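Arginine kinase (Anthopleura japonica, PDB 4RF7) catalyses the reversible transfer of a phosphoryl group from ATP to L-arginine, giving phosphoarginine and ADP, as a two-repeat member of the ATP:guanido phosphotransferase family. Local coordinates at residues Ser129-Val134 with Arg236-Glu241; Gly285-Val290 with Asp333-Arg338; Arg488-Tyr493 with Asp585-Ile590. All coordinates share one frame; numbering follows the deposited sequence.

Contact 1: Ser129-Val134 with Arg236-Glu241; sequences STRIRV and RIISME. With ARG (arginine), chain H.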
loop_
_atom_site.group_PDB
_atom_site.type_symbol
_atom_site.label_atom_id
_atom_site.label_comp_id
_atom_site.label_asym_id
_atom_site.label_seq_id
_atom_site.Cartn_x
_atom_site.Cartn_y
_atom_site.Cartn_z
ATOM N N SER A 129 2.154 6.680 -1.690
ATOM C CA SER A 129 2.208 6.022 -2.990
ATOM C C SER A 129 2.714 6.947 -4.096
ATOM O O SER A 129 2.647 8.173 -3.974
ATOM C CB SER A 129 0.831 5.478 -3.364
ATOM O OG SER A 129 -0.118 6.527 -3.468
ATOM N N THR A 130 3.212 6.340 -5.170
ATOM C CA THR A 130 3.753 7.071 -6.313
ATOM C C THR A 130 3.212 6.457 -7.608
ATOM O O THR A 130 3.046 5.238 -7.703
ATOM C CB THR A 130 5.291 7.014 -6.317
ATOM O OG1 THR A 130 5.802 7.623 -5.123
ATOM C CG2 THR A 130 5.863 7.736 -7.525
ATOM N N ARG A 131 2.937 7.295 -8.604
ATOM C CA ARG A 131 2.336 6.820 -9.846
ATOM C C ARG A 131 2.773 7.676 -11.031
ATOM O O ARG A 131 2.758 8.910 -10.957
ATOM C CB ARG A 131 0.811 6.840 -9.719
ATOM C CG ARG A 131 0.048 6.372 -10.956
ATOM C CD ARG A 131 -1.443 6.629 -10.770
ATOM N NE ARG A 131 -2.255 6.015 -11.817
ATOM C CZ ARG A 131 -2.651 6.639 -12.922
ATOM N NH1 ARG A 131 -3.390 5.996 -13.815
ATOM N NH2 ARG A 131 -2.314 7.905 -13.136
ATOM N N ILE A 132 3.173 7.022 -12.120
ATOM C CA ILE A 132 3.490 7.732 -13.354
ATOM C C ILE A 132 2.801 7.078 -14.549
ATOM O O ILE A 132 2.987 5.886 -14.815
ATOM C CB ILE A 132 5.004 7.801 -13.628
ATOM C CG1 ILE A 132 5.747 8.410 -12.438
ATOM C CG2 ILE A 132 5.274 8.625 -14.883
ATOM C CD1 ILE A 132 7.263 8.387 -12.581
ATOM N N ARG A 133 2.009 7.871 -15.264
ATOM C CA ARG A 133 1.276 7.399 -16.430
ATOM C C ARG A 133 1.722 8.169 -17.667
ATOM O O ARG A 133 1.984 9.367 -17.584
ATOM C CB ARG A 133 -0.221 7.620 -16.209
ATOM C CG ARG A 133 -1.091 7.407 -17.437
ATOM C CD ARG A 133 -2.096 8.535 -17.574
ATOM N NE ARG A 133 -1.680 9.542 -18.546
ATOM C CZ ARG A 133 -2.294 10.707 -18.733
ATOM N NH1 ARG A 133 -1.840 11.557 -19.647
ATOM N NH2 ARG A 133 -3.356 11.031 -18.008
ATOM N N VAL A 134 1.826 7.481 -18.804
ATOM C CA VAL A 134 1.997 8.155 -20.094
ATOM C C VAL A 134 1.009 7.607 -21.126
ATOM O O VAL A 134 0.633 6.433 -21.077
ATOM C CB VAL A 134 3.443 8.042 -20.651
ATOM C CG1 VAL A 134 4.422 8.843 -19.800
ATOM C CG2 VAL A 134 3.876 6.583 -20.746
ATOM N N ARG A 236 -2.053 3.289 -22.889
ATOM C CA ARG A 236 -1.988 4.032 -21.641
ATOM C C ARG A 236 -1.102 3.207 -20.716
ATOM O O ARG A 236 -1.499 2.135 -20.252
ATOM C CB ARG A 236 -3.379 4.213 -21.034
ATOM C CG ARG A 236 -3.420 5.163 -19.838
ATOM C CD ARG A 236 -4.849 5.350 -19.348
ATOM N NE ARG A 236 -5.012 6.510 -18.475
ATOM C CZ ARG A 236 -5.079 7.769 -18.903
ATOM N NH1 ARG A 236 -5.240 8.758 -18.035
ATOM N NH2 ARG A 236 -4.978 8.043 -20.199
ATOM N N ILE A 237 0.105 3.702 -20.468
ATOM C CA ILE A 237 1.124 2.923 -19.779
ATOM C C ILE A 237 1.394 3.504 -18.393
ATOM O O ILE A 237 1.747 4.680 -18.260
ATOM C CB ILE A 237 2.420 2.880 -20.607
ATOM C CG1 ILE A 237 2.099 2.491 -22.055
ATOM C CG2 ILE A 237 3.422 1.918 -19.991
ATOM C CD1 ILE A 237 3.293 2.511 -22.992
ATOM N N ILE A 238 1.224 2.675 -17.367
ATOM C CA ILE A 238 1.321 3.134 -15.985
ATOM C C ILE A 238 2.360 2.345 -15.190
ATOM O O ILE A 238 2.383 1.112 -15.228
ATOM C CB ILE A 238 -0.045 3.018 -15.281
ATOM C CG1 ILE A 238 -1.118 3.756 -16.090
ATOM C CG2 ILE A 238 0.028 3.546 -13.849
ATOM C CD1 ILE A 238 -2.508 3.170 -15.955
ATOM N N SER A 239 3.224 3.066 -14.477
ATOM C CA SER A 239 4.122 2.450 -13.507
ATOM C C SER A 239 3.780 3.056 -12.152
ATOM O O SER A 239 3.734 4.282 -12.008
ATOM C CB SER A 239 5.588 2.710 -13.865
ATOM O OG SER A 239 6.458 2.125 -12.912
ATOM N N MET A 240 3.515 2.207 -11.164
ATOM C CA MET A 240 3.043 2.692 -9.871
ATOM C C MET A 240 3.425 1.732 -8.758
ATOM O O MET A 240 3.667 0.551 -9.007
ATOM C CB MET A 240 1.523 2.884 -9.893
ATOM C CG MET A 240 0.717 1.589 -9.990
ATOM S SD MET A 240 1.010 0.708 -11.535
ATOM C CE MET A 240 -0.005 -0.760 -11.311
ATOM N N GLU A 241 3.484 2.247 -7.535
ATOM C CA GLU A 241 3.730 1.415 -6.363
ATOM C C GLU A 241 3.525 2.236 -5.096
ATOM O O GLU A 241 3.541 3.471 -5.144
ATOM C CB GLU A 241 5.148 0.836 -6.389
ATOM C CG GLU A 241 6.255 1.873 -6.274
ATOM C CD GLU A 241 7.625 1.287 -6.565
ATOM O OE1 GLU A 241 8.611 1.700 -5.917
ATOM O OE2 GLU A 241 7.714 0.415 -7.454
HETATM N N ARG H . -6.547 6.671 -11.161
HETATM C CA ARG H . -6.250 7.180 -9.828
HETATM C C ARG H . -6.074 8.696 -9.856
HETATM O O ARG H . -7.038 9.454 -9.724
HETATM C CB ARG H . -4.989 6.513 -9.272
HETATM C CG ARG H . -4.701 6.829 -7.812
HETATM C CD ARG H . -3.331 6.330 -7.389
HETATM N NE ARG H . -2.348 7.409 -7.308
HETATM C CZ ARG H . -1.332 7.423 -6.451
HETATM N NH1 ARG H . -1.172 6.417 -5.610
HETATM N NH2 ARG H . -0.481 8.440 -6.433
HETATM O OXT ARG H . -4.966 9.205 -10.020
HETATM O O HOH W 1 -5.630 5.887 -16.236
#
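Arg131, Arg133 and Ile238 share one face of an antiparallel strand pair in the phosphagen kinase catalytic sheet, where arginines predicted to bind ATP pack against Ile238 and one another. Arg131 runs out fully extended, CG anti to the backbone N (chi1 180°), and crosses Ile238, whose CG2 lies over one face of the Arg131 guanidinium; NH1 is 3.7 Å from Ile238 CD1. The amino N of the bound arginine lies over the opposite face, offset toward the rim. Arg133 bends at chi2 and chi3 instead, laying CD over the guanidinium of Arg236, with CD 3.2 Å from Arg236 NH1. The two guanidinium planes are 47° apart, and Arg133 NH2 comes within 3.0 Å of Arg236 NH1, a concentration of positive charge consistent with a pocket for nucleotide phosphates. Arg133 NH1 is held by Asn281 OD1 and Gly285 O. Six backbone hydrogen bonds join the strands, among them Ile132 N to Ser239 O at 2.8 Å. On the other face, Val134 CG2 packs 4.0 Å from Ile237 CB, and Ile132 meets Phe250 and Leu253 of helix 246-264. Strand 286-293 flanks the pair beside 127-136, and strand 225-229 flanks it beside 235-242.

Contact 2: Gly285-Val290 with Asp333-Arg338; sequences GMRASV and DISNRR. With ARG (arginine), chain H.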
loop_
_atom_site.group_PDB
_atom_site.type_symbol
_atom_site.label_atom_id
_atom_site.label_comp_id
_atom_site.label_asym_id
_atom_site.label_seq_id
_atom_site.Cartn_x
_atom_site.Cartn_y
_atom_site.Cartn_z
ATOM N N GLY A 285 2.478 13.441 -22.583
ATOM C CA GLY A 285 1.397 12.493 -22.383
ATOM C C GLY A 285 1.336 12.017 -20.942
ATOM O O GLY A 285 0.676 11.018 -20.631
ATOM N N MET A 286 2.004 12.756 -20.057
ATOM C CA MET A 286 2.284 12.270 -18.706
ATOM C C MET A 286 1.385 12.835 -17.606
ATOM O O MET A 286 1.031 14.018 -17.610
ATOM C CB MET A 286 3.756 12.520 -18.355
ATOM C CG MET A 286 4.132 12.130 -16.927
ATOM S SD MET A 286 5.901 12.261 -16.588
ATOM C CE MET A 286 6.533 10.910 -17.590
ATOM N N ARG A 287 1.000 11.961 -16.680
ATOM C CA ARG A 287 0.499 12.380 -15.380
ATOM C C ARG A 287 1.342 11.704 -14.304
ATOM O O ARG A 287 1.207 10.501 -14.061
ATOM C CB ARG A 287 -0.977 12.019 -15.187
ATOM C CG ARG A 287 -1.526 12.502 -13.842
ATOM C CD ARG A 287 -2.993 12.164 -13.633
ATOM N NE ARG A 287 -3.508 12.795 -12.418
ATOM C CZ ARG A 287 -3.450 12.249 -11.206
ATOM N NH1 ARG A 287 -3.941 12.899 -10.159
ATOM N NH2 ARG A 287 -2.901 11.055 -11.036
ATOM N N ALA A 288 2.226 12.470 -13.675
ATOM C CA ALA A 288 3.016 11.965 -12.554
ATOM C C ALA A 288 2.354 12.398 -11.254
ATOM O O ALA A 288 1.958 13.559 -11.119
ATOM C CB ALA A 288 4.439 12.489 -12.619
ATOM N N SER A 289 2.234 11.480 -10.296
ATOM C CA SER A 289 1.539 11.795 -9.050
ATOM C C SER A 289 2.085 11.093 -7.805
ATOM O O SER A 289 2.669 10.005 -7.883
ATOM C CB SER A 289 0.042 11.519 -9.184
ATOM O OG SER A 289 -0.204 10.153 -9.453
ATOM N N VAL A 290 1.880 11.734 -6.657
ATOM C CA VAL A 290 2.291 11.202 -5.365
ATOM C C VAL A 290 1.189 11.470 -4.343
ATOM O O VAL A 290 0.615 12.564 -4.319
ATOM C CB VAL A 290 3.612 11.859 -4.881
ATOM C CG1 VAL A 290 3.927 11.464 -3.443
ATOM C CG2 VAL A 290 4.772 11.488 -5.795
ATOM N N ASP A 333 -3.142 14.434 -3.108
ATOM C CA ASP A 333 -2.654 13.892 -4.363
ATOM C C ASP A 333 -1.931 15.011 -5.101
ATOM O O ASP A 333 -2.563 15.932 -5.626
ATOM C CB ASP A 333 -3.805 13.355 -5.210
ATOM C CG ASP A 333 -3.330 12.722 -6.505
ATOM O OD1 ASP A 333 -2.216 12.153 -6.523
ATOM O OD2 ASP A 333 -4.075 12.787 -7.503
ATOM N N ILE A 334 -0.604 14.948 -5.113
ATOM C CA ILE A 334 0.194 15.945 -5.811
ATOM C C ILE A 334 0.395 15.472 -7.250
ATOM O O ILE A 334 0.723 14.312 -7.475
ATOM C CB ILE A 334 1.565 16.158 -5.131
ATOM C CG1 ILE A 334 1.422 16.163 -3.607
ATOM C CG2 ILE A 334 2.216 17.451 -5.625
ATOM C CD1 ILE A 334 0.755 17.405 -3.043
ATOM N N SER A 335 0.183 16.356 -8.222
ATOM C CA SER A 335 0.370 15.987 -9.625
ATOM C C SER A 335 0.893 17.154 -10.446
ATOM O O SER A 335 0.851 18.306 -10.003
ATOM C CB SER A 335 -0.931 15.453 -10.228
ATOM O OG SER A 335 -1.944 16.443 -10.223
ATOM N N ASN A 336 1.389 16.851 -11.642
ATOM C CA ASN A 336 1.892 17.873 -12.557
ATOM C C ASN A 336 0.766 18.637 -13.246
ATOM O O ASN A 336 -0.311 18.087 -13.484
ATOM C CB ASN A 336 2.791 17.235 -13.620
ATOM C CG ASN A 336 2.077 16.151 -14.410
ATOM O OD1 ASN A 336 1.548 15.197 -13.837
ATOM N ND2 ASN A 336 2.046 16.301 -15.733
ATOM N N ARG A 337 1.022 19.900 -13.580
ATOM C CA ARG A 337 0.058 20.692 -14.338
ATOM C C ARG A 337 0.390 20.720 -15.829
ATOM O O ARG A 337 -0.495 20.910 -16.662
ATOM C CB ARG A 337 -0.001 22.129 -13.808
ATOM C CG ARG A 337 -0.665 22.302 -12.447
ATOM C CD ARG A 337 -1.064 23.759 -12.238
ATOM N NE ARG A 337 -1.466 24.056 -10.863
ATOM C CZ ARG A 337 -2.719 24.010 -10.418
ATOM N NH1 ARG A 337 -2.983 24.302 -9.151
ATOM N NH2 ARG A 337 -3.706 23.669 -11.235
ATOM N N ARG A 338 1.663 20.529 -16.161
ATOM C CA ARG A 338 2.139 20.763 -17.526
ATOM C C ARG A 338 2.571 19.500 -18.278
ATOM O O ARG A 338 3.037 18.531 -17.670
ATOM C CB ARG A 338 3.292 21.771 -17.511
ATOM C CG ARG A 338 2.916 23.149 -16.992
ATOM C CD ARG A 338 4.129 24.054 -16.943
ATOM N NE ARG A 338 3.771 25.444 -16.671
ATOM C CZ ARG A 338 4.636 26.453 -16.678
ATOM N NH1 ARG A 338 5.915 26.228 -16.939
ATOM N NH2 ARG A 338 4.221 27.685 -16.424
HETATM N N ARG H . -6.547 6.671 -11.161
HETATM C CA ARG H . -6.250 7.180 -9.828
HETATM C C ARG H . -6.074 8.696 -9.856
HETATM O O ARG H . -7.038 9.454 -9.724
HETATM C CB ARG H . -4.989 6.513 -9.272
HETATM C CG ARG H . -4.701 6.829 -7.812
HETATM C CD ARG H . -3.331 6.330 -7.389
HETATM N NE ARG H . -2.348 7.409 -7.308
HETATM C CZ ARG H . -1.332 7.423 -6.451
HETATM N NH1 ARG H . -1.172 6.417 -5.610
HETATM N NH2 ARG H . -0.481 8.440 -6.433
HETATM O OXT ARG H . -4.966 9.205 -10.020
HETATM O O HOH W 2 -2.668 9.975 -8.430
#
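Within the catalytic-domain sheet of the phosphagen kinases, this antiparallel pair carries Arg287 to Val290, predicted to bind ATP, and here borders a bound arginine. Arg287 and Asp333 approach from opposite directions and form a salt bridge: NH1 donates a hydrogen bond to Asp333 OD2 at 2.7 Å, on the syn side of the carboxylate and in the guanidinium plane. The Arg287 chain, trans at chi1 (-178°) and straight to NE, carries the group across to Asp333, and Ser335 CB covers one guanidinium face. A water draws the site together, accepting from Arg287 NH2 at 2.8 Å and from Ser289 OG, and donating to Asp333 OD1 and to OXT of the bound arginine. Farther along, Asn336 continues the pairing with its side chain. Its OD1 receives Ala288 N at 2.8 Å from above the carbonyl plane, while ND2 donates to Met286 O at 3.1 Å and also to Arg338 O, which fixes the rotation of the amide. Val290 and Ile334 exchange two backbone hydrogen bonds. Both of these side chains touch Met351 of helix 344-370 on the far face from Ser289; strand 127-136 flanks 286-293, and strand 312-315 borders 331-336.

Contact 3: Arg488-Tyr493 with Asp585-Ile590; sequences RNVKGY and DQLRII. With ARG (arginine), chain I.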
loop_
_atom_site.group_PDB
_atom_site.type_symbol
_atom_site.label_atom_id
_atom_site.label_comp_id
_atom_site.label_asym_id
_atom_site.label_seq_id
_atom_site.Cartn_x
_atom_site.Cartn_y
_atom_site.Cartn_z
ATOM N N ARG A 488 7.619 -13.249 17.316
ATOM C CA ARG A 488 9.023 -13.231 16.925
ATOM C C ARG A 488 9.256 -12.157 15.878
ATOM O O ARG A 488 8.342 -11.797 15.126
ATOM C CB ARG A 488 9.444 -14.592 16.359
ATOM C CG ARG A 488 9.488 -15.741 17.360
ATOM C CD ARG A 488 10.603 -15.559 18.377
ATOM N NE ARG A 488 10.767 -16.735 19.228
ATOM C CZ ARG A 488 10.165 -16.899 20.401
ATOM N NH1 ARG A 488 9.360 -15.956 20.874
ATOM N NH2 ARG A 488 10.374 -18.002 21.106
ATOM N N ASN A 489 10.481 -11.651 15.821
ATOM C CA ASN A 489 10.849 -10.718 14.770
ATOM C C ASN A 489 12.119 -11.178 14.063
ATOM O O ASN A 489 13.037 -11.691 14.705
ATOM C CB ASN A 489 10.985 -9.305 15.331
ATOM C CG ASN A 489 9.645 -8.706 15.709
ATOM O OD1 ASN A 489 8.926 -8.179 14.856
ATOM N ND2 ASN A 489 9.294 -8.795 16.990
ATOM N N VAL A 490 12.159 -11.017 12.742
ATOM C CA VAL A 490 13.263 -11.545 11.939
ATOM C C VAL A 490 14.552 -10.750 12.139
ATOM O O VAL A 490 14.549 -9.518 12.090
ATOM C CB VAL A 490 12.898 -11.601 10.449
ATOM C CG1 VAL A 490 14.047 -12.190 9.634
ATOM C CG2 VAL A 490 11.638 -12.425 10.251
ATOM N N LYS A 491 15.653 -11.463 12.368
ATOM C CA LYS A 491 16.948 -10.821 12.589
ATOM C C LYS A 491 17.426 -10.083 11.335
ATOM O O LYS A 491 17.178 -10.528 10.213
ATOM C CB LYS A 491 17.992 -11.860 13.012
ATOM C CG LYS A 491 19.295 -11.243 13.503
ATOM C CD LYS A 491 20.327 -12.292 13.897
ATOM C CE LYS A 491 21.592 -11.602 14.371
ATOM N NZ LYS A 491 22.739 -12.533 14.507
ATOM N N GLY A 492 18.091 -8.946 11.530
ATOM C CA GLY A 492 18.647 -8.193 10.420
ATOM C C GLY A 492 17.807 -6.994 10.017
ATOM O O GLY A 492 18.201 -6.217 9.144
ATOM N N TYR A 493 16.653 -6.836 10.660
ATOM C CA TYR A 493 15.732 -5.760 10.309
ATOM C C TYR A 493 15.386 -4.866 11.492
ATOM O O TYR A 493 15.728 -5.163 12.638
ATOM C CB TYR A 493 14.445 -6.341 9.714
ATOM C CG TYR A 493 14.688 -7.181 8.489
ATOM C CD1 TYR A 493 14.834 -6.590 7.242
ATOM C CD2 TYR A 493 14.793 -8.565 8.578
ATOM C CE1 TYR A 493 15.067 -7.351 6.113
ATOM C CE2 TYR A 493 15.028 -9.336 7.454
ATOM C CZ TYR A 493 15.162 -8.720 6.227
ATOM O OH TYR A 493 15.395 -9.473 5.103
ATOM N N ASP A 585 3.642 -7.907 15.221
ATOM C CA ASP A 585 5.046 -8.259 15.068
ATOM C C ASP A 585 5.226 -8.866 13.683
ATOM O O ASP A 585 4.240 -9.169 13.004
ATOM C CB ASP A 585 5.478 -9.263 16.143
ATOM C CG ASP A 585 5.576 -8.640 17.520
ATOM O OD1 ASP A 585 6.625 -8.033 17.818
ATOM O OD2 ASP A 585 4.615 -8.768 18.307
ATOM N N GLN A 586 6.474 -9.041 13.259
ATOM C CA GLN A 586 6.744 -9.603 11.942
ATOM C C GLN A 586 6.287 -11.052 11.855
ATOM O O GLN A 586 5.881 -11.524 10.795
ATOM C CB GLN A 586 8.227 -9.474 11.603
ATOM C CG GLN A 586 8.666 -8.028 11.420
ATOM C CD GLN A 586 10.110 -7.803 11.803
ATOM O OE1 GLN A 586 10.912 -8.736 11.817
ATOM N NE2 GLN A 586 10.453 -6.555 12.119
ATOM N N LEU A 587 6.350 -11.749 12.982
ATOM C CA LEU A 587 5.887 -13.129 13.047
ATOM C C LEU A 587 5.044 -13.357 14.290
ATOM O O LEU A 587 5.514 -13.135 15.413
ATOM C CB LEU A 587 7.078 -14.092 13.060
ATOM C CG LEU A 587 7.817 -14.321 11.746
ATOM C CD1 LEU A 587 9.159 -14.983 11.998
ATOM C CD2 LEU A 587 6.971 -15.186 10.835
ATOM N N ARG A 588 3.798 -13.774 14.099
ATOM C CA ARG A 588 3.046 -14.345 15.207
ATOM C C ARG A 588 2.759 -15.808 14.904
ATOM O O ARG A 588 2.007 -16.136 13.979
ATOM C CB ARG A 588 1.751 -13.592 15.504
ATOM C CG ARG A 588 1.203 -13.978 16.872
ATOM C CD ARG A 588 -0.264 -13.663 17.043
ATOM N NE ARG A 588 -0.472 -12.365 17.673
ATOM C CZ ARG A 588 -1.656 -11.913 18.069
ATOM N NH1 ARG A 588 -1.755 -10.718 18.633
ATOM N NH2 ARG A 588 -2.740 -12.656 17.903
ATOM N N ILE A 589 3.374 -16.681 15.693
ATOM C CA ILE A 589 3.340 -18.109 15.429
ATOM C C ILE A 589 2.480 -18.815 16.475
ATOM O O ILE A 589 2.724 -18.700 17.679
ATOM C CB ILE A 589 4.767 -18.679 15.393
ATOM C CG1 ILE A 589 5.661 -17.780 14.535
ATOM C CG2 ILE A 589 4.771 -20.103 14.864
ATOM C CD1 ILE A 589 7.127 -18.177 14.523
ATOM N N ILE A 590 1.472 -19.545 16.002
ATOM C CA ILE A 590 0.462 -20.125 16.880
ATOM C C ILE A 590 0.283 -21.621 16.633
ATOM O O ILE A 590 0.082 -22.054 15.495
ATOM C CB ILE A 590 -0.895 -19.411 16.690
ATOM C CG1 ILE A 590 -0.778 -17.936 17.075
ATOM C CG2 ILE A 590 -1.993 -20.089 17.502
ATOM C CD1 ILE A 590 -1.700 -17.034 16.295
HETATM N N ARG I . 21.176 -17.384 17.342
HETATM C CA ARG I . 21.243 -16.686 16.064
HETATM C C ARG I . 21.719 -15.247 16.226
HETATM O O ARG I . 22.223 -14.633 15.287
HETATM C CB ARG I . 19.885 -16.693 15.372
HETATM C CG ARG I . 18.928 -15.662 15.925
HETATM C CD ARG I . 17.866 -16.284 16.803
HETATM N NE ARG I . 18.397 -16.816 18.052
HETATM C CZ ARG I . 17.720 -17.624 18.860
HETATM N NH1 ARG I . 18.274 -18.064 19.979
HETATM N NH2 ARG I . 16.489 -17.994 18.545
HETATM O OXT ARG I . 21.605 -14.654 17.297
HETATM O O HOH W 3 8.096 -5.857 16.074
#
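Arg488 and Leu587 form an antiparallel hydrogen-bonded pair at the point where two central strands of the second repeat's catalytic sheet meet a loop. Arg488 N donates to Leu587 O at 2.8 Å, and Leu587 N returns a more bent bond to Arg488 O, with an angle of 134° at the hydrogen. Strand 479-488 ends here and strand 587-594 begins; the first segment then leaves the sheet and reverses in a type II beta turn from Val490 to Tyr493, with Gly492 at positive phi.

Beyond the backbone pair, side-chain amides take over the bonding. The amide of Asn489 stands nearly perpendicular to that of Gln586, their planes 85° apart. Asn489 OD1 accepts Gln586 N at 3.1 Å, the donor lying above the carbonyl plane, while ND2 reaches Asp585 OD1 at 2.9 Å on the anti side of the carboxylate. Leu627 O also takes a bond from ND2, and Ser628 OG binds Asp585 OD1, so both groups are tied to the loop after strand 625-626. The extended Gln586 chain crosses Asn489 at about a right angle, its NE2 bonded to Ala494 O. On the helix side, Leu587 packs on Val511 of helix 501-516 and its CD1 lies 4.0 Å from Val490 CG2. The Arg488 chain, bent at chi2, turns away from Leu587 to a salt bridge with Glu696, a bond to Thr636 O and a cation-pi contact with Tyr626. At the turn, Gln586 OE1 receives Val490 N at 2.8 Å, the donor tilted 22° from the carbonyl plane.

Contacts 1 and 2 are adjacent pairings of one sheet, their centres 10 Å apart, joined through strands 127-136 and 286-293: Arg131 O lies 2.7 Å from Ser289 N, a probable hydrogen bond. Both border the same bound arginine, whose guanidinium end is near Ser129 of contact 1 and whose carboxylate oxygen OXT lies near Arg287 NH2 of contact 2. The ligand lies among residues predicted to bind ATP. Contact 3 belongs to the second repeat, about 32 Å from contact 1 and 38 Å from contact 2 between centres, and far from the first repeat's ATP and substrate residues. Its strands, 479-488 and 587-594, hold the same places in their sheet as 127-136 and 235-242 in the first.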